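Mandelate racemase/muconate lactonizing protein (Thermobispora bispora, PDB 3VC5) probably catalyses the magnesium-dependent dehydration of D-glucarate to 5-dehydro-4-deoxy-D-glucarate, as a member of the enolase superfamily. Local coordinates at residues R123-D128 with C289-E294. Sequence-based numbering, arbitrary orientation.
Sequences RVKTVD and CVVTPE
Asp128 and Thr292 meet through a single bridging water, the polar link between the first turns of helix 123-146 and the loop 289-294; no direct hydrogen bond joins the two segments. The water donates to Asp128 OD2 at 2.6 Å and accepts from Thr292 OG1 at 2.7 Å, which fixes the direction of the threonine hydroxyl. Thr292 OG1 reaches the helix because it stands anti to its own backbone nitrogen (chi1 -168°). The carboxylate has further partners: OD2 also forms a salt bridge with Arg320, and OD1 is hydrogen-bonded to Tyr99, an environment that would probably favour the charged form.

The remaining contact is van der Waals. Val124 brings its CG1 methyl against Thr292 OG1 at 3.8 Å, and the same methyl lies 4.4 Å from Pro293 CD, a looser apolar touch. Lys125 runs out extended as far as CE, and its methylenes pass obliquely over Val291: CD is 4.0 Å from Val291 CG2 and also 4.0 Å from Val291 O. That carbonyl oxygen is buried here without a hydrogen-bonding partner. A bend at the last torsion (chi4 -145°) accompanies the placing of NZ, which bonds the backbone oxygens of Thr118 and Ser120, while the ammonium makes a cation-pi contact with Tyr314. Cutting Lys125 back to an alanine would probably take this donor from both carbonyls, end the contact with Tyr314 and open a gap beside Val291 CG2.

The contact joins the N-terminal domain to the barrel domain of this enolase-superfamily fold, meeting the loop between strand 284-286 and helix 296-302, just beyond the magnesium ligand Asn287. On helix 123-146, Val127 packs against Tyr99, Val102 and Val106 of helix 95-106, while helices 312-315 and 318-330 touch Pro293 through Trp315, Arg320 and Ile324.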
loop_
_atom_site.group_PDB
_atom_site.type_symbol
_atom_site.label_atom_id
_atom_site.label_comp_id
_atom_site.label_asym_id
_atom_site.label_seq_id
_atom_site.Cartn_x
_atom_site.Cartn_y
_atom_site.Cartn_z
ATOM N N ARG A 123 14.453 11.415 9.843
ATOM C CA ARG A 123 13.989 10.532 10.907
ATOM C C ARG A 123 13.288 9.301 10.361
ATOM O O ARG A 123 13.612 8.174 10.774
ATOM C CB ARG A 123 13.045 11.252 11.868
ATOM C CG ARG A 123 12.535 10.342 12.990
ATOM C CD ARG A 123 13.563 10.184 14.109
ATOM N NE ARG A 123 13.429 11.211 15.148
ATOM C CZ ARG A 123 14.408 12.027 15.530
ATOM N NH1 ARG A 123 15.599 11.932 14.962
ATOM N NH2 ARG A 123 14.200 12.933 16.485
ATOM N N VAL A 124 12.338 9.487 9.447
ATOM C CA VAL A 124 11.595 8.338 8.927
ATOM C C VAL A 124 12.535 7.429 8.154
ATOM O O VAL A 124 12.455 6.229 8.287
ATOM C CB VAL A 124 10.354 8.742 8.077
ATOM C CG1 VAL A 124 9.758 7.550 7.350
ATOM C CG2 VAL A 124 9.335 9.465 8.966
ATOM N N LYS A 125 13.411 7.986 7.314
ATOM C CA LYS A 125 14.280 7.106 6.555
ATOM C C LYS A 125 15.195 6.316 7.492
ATOM O O LYS A 125 15.534 5.146 7.213
ATOM C CB LYS A 125 15.101 7.927 5.530
ATOM C CG LYS A 125 15.807 7.101 4.459
ATOM C CD LYS A 125 16.507 8.034 3.474
ATOM C CE LYS A 125 17.539 7.392 2.644
ATOM N NZ LYS A 125 18.697 8.311 2.366
ATOM N N THR A 126 15.634 6.937 8.589
ATOM C CA THR A 126 16.505 6.240 9.547
ATOM C C THR A 126 15.751 5.068 10.179
ATOM O O THR A 126 16.251 3.917 10.224
ATOM C CB THR A 126 16.996 7.205 10.636
ATOM O OG1 THR A 126 17.813 8.198 10.007
ATOM C CG2 THR A 126 17.834 6.457 11.690
ATOM N N VAL A 127 14.527 5.339 10.612
ATOM C CA VAL A 127 13.664 4.279 11.202
ATOM C C VAL A 127 13.410 3.176 10.166
ATOM O O VAL A 127 13.531 1.986 10.470
ATOM C CB VAL A 127 12.340 4.856 11.680
ATOM C CG1 VAL A 127 11.365 3.719 12.122
ATOM C CG2 VAL A 127 12.595 5.834 12.823
ATOM N N ASP A 128 13.116 3.573 8.919
ATOM C CA ASP A 128 12.790 2.595 7.901
ATOM C C ASP A 128 14.024 1.743 7.603
ATOM O O ASP A 128 13.908 0.534 7.340
ATOM C CB ASP A 128 12.375 3.301 6.607
ATOM C CG ASP A 128 10.928 3.795 6.650
ATOM O OD1 ASP A 128 10.180 3.411 7.599
ATOM O OD2 ASP A 128 10.490 4.475 5.695
ATOM N N CYS A 289 16.383 12.202 -5.057
ATOM C CA CYS A 289 15.527 13.328 -4.645
ATOM C C CYS A 289 14.168 12.849 -4.123
ATOM O O CYS A 289 13.390 13.637 -3.616
ATOM C CB CYS A 289 15.377 14.357 -5.798
ATOM S SG CYS A 289 14.362 13.853 -7.227
ATOM N N VAL A 290 13.855 11.567 -4.333
ATOM C CA VAL A 290 12.666 10.939 -3.726
ATOM C C VAL A 290 13.105 9.628 -3.101
ATOM O O VAL A 290 13.351 8.642 -3.842
ATOM C CB VAL A 290 11.573 10.664 -4.786
ATOM C CG1 VAL A 290 10.332 10.024 -4.155
ATOM C CG2 VAL A 290 11.199 11.970 -5.523
ATOM N N VAL A 291 13.265 9.623 -1.773
ATOM C CA VAL A 291 13.867 8.463 -1.102
ATOM C C VAL A 291 13.131 8.103 0.192
ATOM O O VAL A 291 13.576 7.244 0.944
ATOM C CB VAL A 291 15.404 8.640 -0.849
ATOM C CG1 VAL A 291 16.169 8.755 -2.187
ATOM C CG2 VAL A 291 15.640 9.873 -0.002
ATOM N N THR A 292 12.036 8.815 0.476
ATOM C CA THR A 292 11.260 8.507 1.677
ATOM C C THR A 292 9.843 9.053 1.419
ATOM O O THR A 292 9.669 9.893 0.541
ATOM C CB THR A 292 11.944 9.122 2.940
ATOM O OG1 THR A 292 11.325 8.583 4.103
ATOM C CG2 THR A 292 11.824 10.644 2.995
ATOM N N PRO A 293 8.819 8.546 2.110
ATOM C CA PRO A 293 7.480 8.951 1.665
ATOM C C PRO A 293 7.178 10.445 1.736
ATOM O O PRO A 293 6.404 10.951 0.908
ATOM C CB PRO A 293 6.548 8.124 2.599
ATOM C CG PRO A 293 7.363 6.843 2.841
ATOM C CD PRO A 293 8.754 7.404 3.066
ATOM N N GLU A 294 7.804 11.165 2.653
ATOM C CA GLU A 294 7.571 12.606 2.814
ATOM C C GLU A 294 7.951 13.378 1.542
ATOM O O GLU A 294 7.556 14.518 1.370
ATOM C CB GLU A 294 8.375 13.166 3.999
ATOM C CG GLU A 294 7.725 12.989 5.383
ATOM C CD GLU A 294 8.438 13.770 6.494
ATOM O OE1 GLU A 294 8.059 13.628 7.682
ATOM O OE2 GLU A 294 9.377 14.537 6.181
HETATM O O HOH W 1 11.881 5.909 4.079
#